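DNA mismatch repair protein MutS (Thermus aquaticus, PDB 1EWQ) binds mismatched DNA, probably carrying out the recognition step of mismatch repair, and has a weak ATPase activity. Local coordinates at residues 448-457 against 471-481. Sequence-based numbering, arbitrary orientation.
With nucleotides of chain A.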
loop_
_atom_site.group_PDB
_atom_site.type_symbol
_atom_site.label_atom_id
_atom_site.label_comp_id
_atom_site.label_asym_id
_atom_site.label_seq_id
_atom_site.Cartn_x
_atom_site.Cartn_y
_atom_site.Cartn_z
ATOM N N TYR C 448 37.565 16.860 -32.624
ATOM C CA TYR C 448 38.232 18.141 -32.391
ATOM C C TYR C 448 38.075 19.073 -33.582
ATOM O O TYR C 448 38.047 18.627 -34.721
ATOM C CB TYR C 448 39.713 17.933 -32.088
ATOM C CG TYR C 448 39.946 17.275 -30.750
ATOM C CD1 TYR C 448 39.835 15.894 -30.600
ATOM C CD2 TYR C 448 40.219 18.042 -29.620
ATOM C CE1 TYR C 448 39.986 15.296 -29.352
ATOM C CE2 TYR C 448 40.371 17.452 -28.368
ATOM C CZ TYR C 448 40.253 16.081 -28.242
ATOM O OH TYR C 448 40.410 15.502 -27.004
ATOM N N TYR C 449 37.994 20.371 -33.322
ATOM C CA TYR C 449 37.806 21.330 -34.409
ATOM C C TYR C 449 38.253 22.747 -34.078
ATOM O O TYR C 449 38.507 23.082 -32.922
ATOM C CB TYR C 449 36.321 21.365 -34.805
ATOM C CG TYR C 449 35.410 21.763 -33.659
ATOM C CD1 TYR C 449 35.395 23.078 -33.167
ATOM C CD2 TYR C 449 34.603 20.819 -33.029
ATOM C CE1 TYR C 449 34.597 23.440 -32.073
ATOM C CE2 TYR C 449 33.806 21.165 -31.932
ATOM C CZ TYR C 449 33.809 22.473 -31.458
ATOM O OH TYR C 449 33.040 22.796 -30.360
ATOM N N LEU C 450 38.333 23.569 -35.122
ATOM C CA LEU C 450 38.698 24.981 -35.015
ATOM C C LEU C 450 37.379 25.708 -35.245
ATOM O O LEU C 450 36.642 25.379 -36.179
ATOM C CB LEU C 450 39.697 25.359 -36.111
ATOM C CG LEU C 450 41.079 24.716 -36.013
ATOM C CD1 LEU C 450 41.707 24.625 -37.391
ATOM C CD2 LEU C 450 41.947 25.530 -35.057
ATOM N N GLU C 451 37.083 26.691 -34.404
ATOM C CA GLU C 451 35.825 27.418 -34.503
ATOM C C GLU C 451 36.033 28.921 -34.694
ATOM O O GLU C 451 36.774 29.557 -33.945
ATOM C CB GLU C 451 34.991 27.164 -33.240
ATOM C CG GLU C 451 33.593 27.764 -33.252
ATOM C CD GLU C 451 32.881 27.603 -31.915
ATOM O OE1 GLU C 451 33.120 28.431 -31.002
ATOM O OE2 GLU C 451 32.094 26.642 -31.766
ATOM N N VAL C 452 35.374 29.469 -35.709
ATOM C CA VAL C 452 35.442 30.896 -36.027
ATOM C C VAL C 452 34.016 31.420 -36.150
ATOM O O VAL C 452 33.138 30.734 -36.674
ATOM C CB VAL C 452 36.177 31.147 -37.371
ATOM C CG1 VAL C 452 36.091 32.621 -37.747
ATOM C CG2 VAL C 452 37.644 30.728 -37.263
ATOM N N THR C 453 33.787 32.633 -35.662
ATOM C CA THR C 453 32.469 33.264 -35.731
ATOM C C THR C 453 32.264 33.981 -37.071
ATOM O O THR C 453 33.229 34.339 -37.753
ATOM C CB THR C 453 32.293 34.303 -34.618
ATOM O OG1 THR C 453 33.282 35.330 -34.773
ATOM C CG2 THR C 453 32.443 33.649 -33.254
ATOM N N ARG C 454 30.996 34.199 -37.415
ATOM C CA ARG C 454 30.592 34.853 -38.653
ATOM C C ARG C 454 31.411 36.074 -39.067
ATOM O O ARG C 454 31.827 36.169 -40.217
ATOM C CB ARG C 454 29.105 35.237 -38.583
ATOM C CG ARG C 454 28.545 35.823 -39.884
ATOM C CD ARG C 454 27.049 36.068 -39.782
ATOM N NE ARG C 454 26.286 34.820 -39.745
ATOM C CZ ARG C 454 26.172 33.979 -40.768
ATOM N NH1 ARG C 454 26.769 34.240 -41.923
ATOM N NH2 ARG C 454 25.460 32.869 -40.633
ATOM N N PRO C 455 31.667 37.015 -38.137
ATOM C CA PRO C 455 32.445 38.209 -38.477
ATOM C C PRO C 455 33.840 37.937 -39.050
ATOM O O PRO C 455 34.471 38.839 -39.611
ATOM C CB PRO C 455 32.500 38.976 -37.152
ATOM C CG PRO C 455 31.211 38.600 -36.501
ATOM C CD PRO C 455 31.161 37.108 -36.756
ATOM N N TYR C 456 34.334 36.713 -38.912
ATOM C CA TYR C 456 35.651 36.412 -39.455
ATOM C C TYR C 456 35.645 35.357 -40.554
ATOM O O TYR C 456 36.706 34.879 -40.940
ATOM C CB TYR C 456 36.613 35.977 -38.345
ATOM C CG TYR C 456 36.828 37.022 -37.273
ATOM C CD1 TYR C 456 35.969 37.114 -36.177
ATOM C CD2 TYR C 456 37.876 37.940 -37.366
ATOM C CE1 TYR C 456 36.150 38.093 -35.204
ATOM C CE2 TYR C 456 38.067 38.926 -36.397
ATOM C CZ TYR C 456 37.202 38.999 -35.324
ATOM O OH TYR C 456 37.367 39.992 -34.381
ATOM N N TYR C 457 34.468 34.996 -41.065
ATOM C CA TYR C 457 34.389 33.992 -42.127
ATOM C C TYR C 457 35.288 34.262 -43.347
ATOM O O TYR C 457 35.889 33.337 -43.872
ATOM C CB TYR C 457 32.941 33.820 -42.617
ATOM C CG TYR C 457 32.025 33.056 -41.674
ATOM C CD1 TYR C 457 32.479 32.600 -40.434
ATOM C CD2 TYR C 457 30.699 32.806 -42.022
ATOM C CE1 TYR C 457 31.628 31.917 -39.557
ATOM C CE2 TYR C 457 29.838 32.122 -41.162
ATOM C CZ TYR C 457 30.304 31.682 -39.930
ATOM O OH TYR C 457 29.450 31.031 -39.071
ATOM N N LYS C 471 24.498 28.201 -36.731
ATOM C CA LYS C 471 23.756 29.427 -36.951
ATOM C C LYS C 471 24.671 30.602 -37.282
ATOM O O LYS C 471 24.470 31.277 -38.293
ATOM C CB LYS C 471 22.903 29.749 -35.717
ATOM C CG LYS C 471 21.709 30.657 -35.990
ATOM C CD LYS C 471 20.886 30.154 -37.176
ATOM C CE LYS C 471 19.549 30.881 -37.264
ATOM N NZ LYS C 471 19.712 32.366 -37.173
ATOM N N ASP C 472 25.672 30.849 -36.441
ATOM C CA ASP C 472 26.580 31.971 -36.672
ATOM C C ASP C 472 28.034 31.642 -36.364
ATOM O O ASP C 472 28.829 32.516 -36.011
ATOM C CB ASP C 472 26.131 33.176 -35.853
ATOM C CG ASP C 472 24.782 33.710 -36.304
ATOM O OD1 ASP C 472 24.705 34.254 -37.433
ATOM O OD2 ASP C 472 23.805 33.576 -35.539
ATOM N N ARG C 473 28.361 30.364 -36.502
ATOM C CA ARG C 473 29.710 29.883 -36.277
ATOM C C ARG C 473 29.951 28.781 -37.275
ATOM O O ARG C 473 29.009 28.156 -37.762
ATOM C CB ARG C 473 29.879 29.347 -34.854
ATOM C CG ARG C 473 29.911 30.432 -33.783
ATOM C CD ARG C 473 29.873 29.816 -32.409
ATOM N NE ARG C 473 28.631 29.078 -32.195
ATOM C CZ ARG C 473 28.437 28.206 -31.209
ATOM N NH1 ARG C 473 29.409 27.952 -30.334
ATOM N NH2 ARG C 473 27.264 27.590 -31.093
ATOM N N GLN C 474 31.217 28.558 -37.585
ATOM C CA GLN C 474 31.602 27.519 -38.524
ATOM C C GLN C 474 32.825 26.823 -37.958
ATOM O O GLN C 474 33.720 27.469 -37.400
ATOM C CB GLN C 474 31.928 28.127 -39.890
ATOM C CG GLN C 474 32.456 27.136 -40.923
ATOM C CD GLN C 474 31.438 26.078 -41.334
ATOM O OE1 GLN C 474 30.281 26.390 -41.633
ATOM N NE2 GLN C 474 31.873 24.820 -41.369
ATOM N N ARG C 475 32.850 25.503 -38.094
ATOM C CA ARG C 475 33.964 24.726 -37.597
ATOM C C ARG C 475 34.706 24.037 -38.735
ATOM O O ARG C 475 34.104 23.569 -39.709
ATOM C CB ARG C 475 33.459 23.726 -36.551
ATOM C CG ARG C 475 32.881 24.440 -35.339
ATOM C CD ARG C 475 32.037 23.547 -34.452
ATOM N NE ARG C 475 31.555 24.297 -33.296
ATOM C CZ ARG C 475 30.609 23.875 -32.461
ATOM N NH1 ARG C 475 30.032 22.696 -32.645
ATOM N NH2 ARG C 475 30.237 24.641 -31.442
ATOM N N TYR C 476 36.028 23.998 -38.606
ATOM C CA TYR C 476 36.877 23.409 -39.624
ATOM C C TYR C 476 37.859 22.405 -39.055
ATOM O O TYR C 476 37.882 22.125 -37.856
ATOM C CB TYR C 476 37.678 24.491 -40.351
ATOM C CG TYR C 476 36.888 25.722 -40.731
ATOM C CD1 TYR C 476 36.575 26.690 -39.777
ATOM C CD2 TYR C 476 36.474 25.930 -42.049
ATOM C CE1 TYR C 476 35.872 27.837 -40.118
ATOM C CE2 TYR C 476 35.769 27.079 -42.407
ATOM C CZ TYR C 476 35.472 28.028 -41.434
ATOM O OH TYR C 476 34.772 29.165 -41.765
ATOM N N THR C 477 38.695 21.891 -39.946
ATOM C CA THR C 477 39.693 20.912 -39.580
ATOM C C THR C 477 40.980 21.142 -40.351
ATOM O O THR C 477 40.965 21.651 -41.472
ATOM C CB THR C 477 39.170 19.487 -39.876
ATOM O OG1 THR C 477 38.355 19.047 -38.785
ATOM C CG2 THR C 477 40.303 18.524 -40.094
ATOM N N LEU C 478 42.091 20.793 -39.722
ATOM C CA LEU C 478 43.398 20.884 -40.347
ATOM C C LEU C 478 43.893 19.438 -40.345
ATOM O O LEU C 478 43.511 18.647 -39.481
ATOM C CB LEU C 478 44.350 21.772 -39.533
ATOM C CG LEU C 478 44.163 23.295 -39.567
ATOM C CD1 LEU C 478 45.313 23.953 -38.825
ATOM C CD2 LEU C 478 44.136 23.797 -41.004
ATOM N N PRO C 479 44.727 19.069 -41.327
ATOM C CA PRO C 479 45.278 17.713 -41.445
ATOM C C PRO C 479 46.010 17.206 -40.189
ATOM O O PRO C 479 45.882 16.037 -39.809
ATOM C CB PRO C 479 46.206 17.831 -42.651
ATOM C CG PRO C 479 45.487 18.839 -43.514
ATOM C CD PRO C 479 45.095 19.891 -42.495
ATOM N N GLU C 480 46.779 18.088 -39.556
ATOM C CA GLU C 480 47.537 17.743 -38.352
ATOM C C GLU C 480 46.641 17.262 -37.213
ATOM O O GLU C 480 47.033 16.405 -36.419
ATOM C CB GLU C 480 48.330 18.966 -37.875
ATOM C CG GLU C 480 49.840 18.887 -38.075
ATOM C CD GLU C 480 50.536 18.004 -37.046
ATOM O OE1 GLU C 480 50.362 16.764 -37.094
ATOM O OE2 GLU C 480 51.256 18.560 -36.182
HETATM N N MSE C 481 45.440 17.826 -37.140
HETATM C CA MSE C 481 44.476 17.498 -36.095
HETATM C C MSE C 481 43.896 16.101 -36.191
HETATM O O MSE C 481 43.766 15.406 -35.188
HETATM C CB MSE C 481 43.329 18.496 -36.128
HETATM C CG MSE C 481 43.737 19.909 -35.832
HETATM SE SE MSE C 481 42.229 21.043 -36.106
HETATM C CE MSE C 481 41.106 20.421 -34.663
ATOM P P DC A 20 23.711 26.982 -33.141
ATOM O OP1 DC A 20 23.542 26.717 -34.597
ATOM O OP2 DC A 20 24.923 27.690 -32.657
ATOM O "O5'" DC A 20 22.429 27.770 -32.630
ATOM C "C5'" DC A 20 21.135 27.199 -32.794
ATOM C "C4'" DC A 20 20.102 28.047 -32.097
ATOM O "O4'" DC A 20 20.094 27.788 -30.669
ATOM C "C3'" DC A 20 20.323 29.550 -32.266
ATOM O "O3'" DC A 20 19.101 30.176 -32.617
ATOM C "C2'" DC A 20 20.767 30.015 -30.888
ATOM C "C1'" DC A 20 20.069 29.024 -29.971
ATOM N N1 DC A 20 20.721 28.820 -28.667
ATOM C C2 DC A 20 19.917 28.600 -27.536
ATOM O O2 DC A 20 18.683 28.580 -27.673
ATOM N N3 DC A 20 20.507 28.411 -26.329
ATOM C C4 DC A 20 21.840 28.433 -26.229
ATOM N N4 DC A 20 22.384 28.248 -25.018
ATOM C C5 DC A 20 22.678 28.652 -27.364
ATOM C C6 DC A 20 22.083 28.843 -28.549
ATOM P P DT A 19 27.487 22.375 -30.288
ATOM O OP1 DT A 19 27.916 21.767 -31.584
ATOM O OP2 DT A 19 28.474 23.068 -29.420
ATOM O "O5'" DT A 19 26.335 23.404 -30.626
ATOM C "C5'" DT A 19 25.149 23.394 -29.867
ATOM C "C4'" DT A 19 24.003 23.898 -30.702
ATOM O "O4'" DT A 19 22.836 23.868 -29.861
ATOM C "C3'" DT A 19 24.176 25.347 -31.134
ATOM O "O3'" DT A 19 23.569 25.556 -32.407
ATOM C "C2'" DT A 19 23.523 26.133 -30.014
ATOM C "C1'" DT A 19 22.498 25.171 -29.422
ATOM N N1 DT A 19 22.507 25.130 -27.950
ATOM C C2 DT A 19 21.301 25.082 -27.303
ATOM O O2 DT A 19 20.232 25.092 -27.898
ATOM N N3 DT A 19 21.389 25.021 -25.933
ATOM C C4 DT A 19 22.540 25.009 -25.172
ATOM O O4 DT A 19 22.463 24.952 -23.949
ATOM C C5 DT A 19 23.777 25.068 -25.924
ATOM C C7 DT A 19 25.081 25.051 -25.189
ATOM C C6 DT A 19 23.696 25.129 -27.255
ATOM P P DG A 21 19.104 31.701 -33.099
ATOM O OP1 DG A 21 18.430 31.699 -34.420
ATOM O OP2 DG A 21 20.471 32.269 -32.972
ATOM O "O5'" DG A 21 18.161 32.401 -32.025
ATOM C "C5'" DG A 21 16.883 31.842 -31.723
ATOM C "C4'" DG A 21 16.259 32.552 -30.545
ATOM O "O4'" DG A 21 16.958 32.195 -29.326
ATOM C "C3'" DG A 21 16.278 34.080 -30.623
ATOM O "O3'" DG A 21 15.016 34.589 -30.154
ATOM C "C2'" DG A 21 17.443 34.461 -29.718
ATOM C "C1'" DG A 21 17.425 33.362 -28.665
ATOM N N9 DG A 21 18.712 33.032 -28.059
ATOM C C8 DG A 21 19.923 32.892 -28.693
ATOM N N7 DG A 21 20.887 32.542 -27.884
ATOM C C5 DG A 21 20.278 32.456 -26.638
ATOM C C6 DG A 21 20.820 32.113 -25.358
ATOM O O6 DG A 21 21.981 31.809 -25.063
ATOM N N1 DG A 21 19.847 32.153 -24.367
ATOM C C2 DG A 21 18.531 32.484 -24.565
ATOM N N2 DG A 21 17.755 32.467 -23.480
ATOM N N3 DG A 21 18.017 32.809 -25.739
ATOM C C4 DG A 21 18.939 32.770 -26.726
HETATM O O HOH W 1 31.839 28.636 -28.855
#
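Leu-450 and Val-452 pair with Tyr-476 and Gln-474 through four backbone hydrogen bonds, making strands 449-453 and 473-477 the antiparallel central pair of a four-stranded sheet. This is the DNA-binding sheet of MutS, at the tip of the long helices 406-433 and 479-511. On one face Glu-451 and Arg-475 run side by side; NE and NH2 of Arg-475 both donate to Glu-451 OE2, at 2.9 and 2.7 Å, with carboxylate and guanidinium nearly coplanar. Arg-475 CD sits over the centre of the Tyr-449 ring, a CH-pi contact, while Tyr-449 OH lies over the guanidinium. Thus held, Arg-475 gives NH1 and NH2 to OP1 and OP2 of DT19 of chain A. With an alanine in place of Arg-475, the DT19 phosphate would probably lose two N-H donors and Glu-451 its closest countercharge. Arg-473 NH1 forms a charge-only salt bridge with Glu-451 OE2, which lies well out of the Arg-473 guanidinium plane, while Arg-473 NH2 donates to OP2 of DC20 of chain A. On the opposite face Leu-450 CD1 packs on Leu-478 CG, 3.5 Å away, and on SE of Met-481, a selenomethionine. Beyond the strand, Arg-454 NE donates almost straight (171°) to the anti lone pair of Asp-472 OD1, at 2.9 Å, and Arg-454 NH2 reaches Lys-471 O.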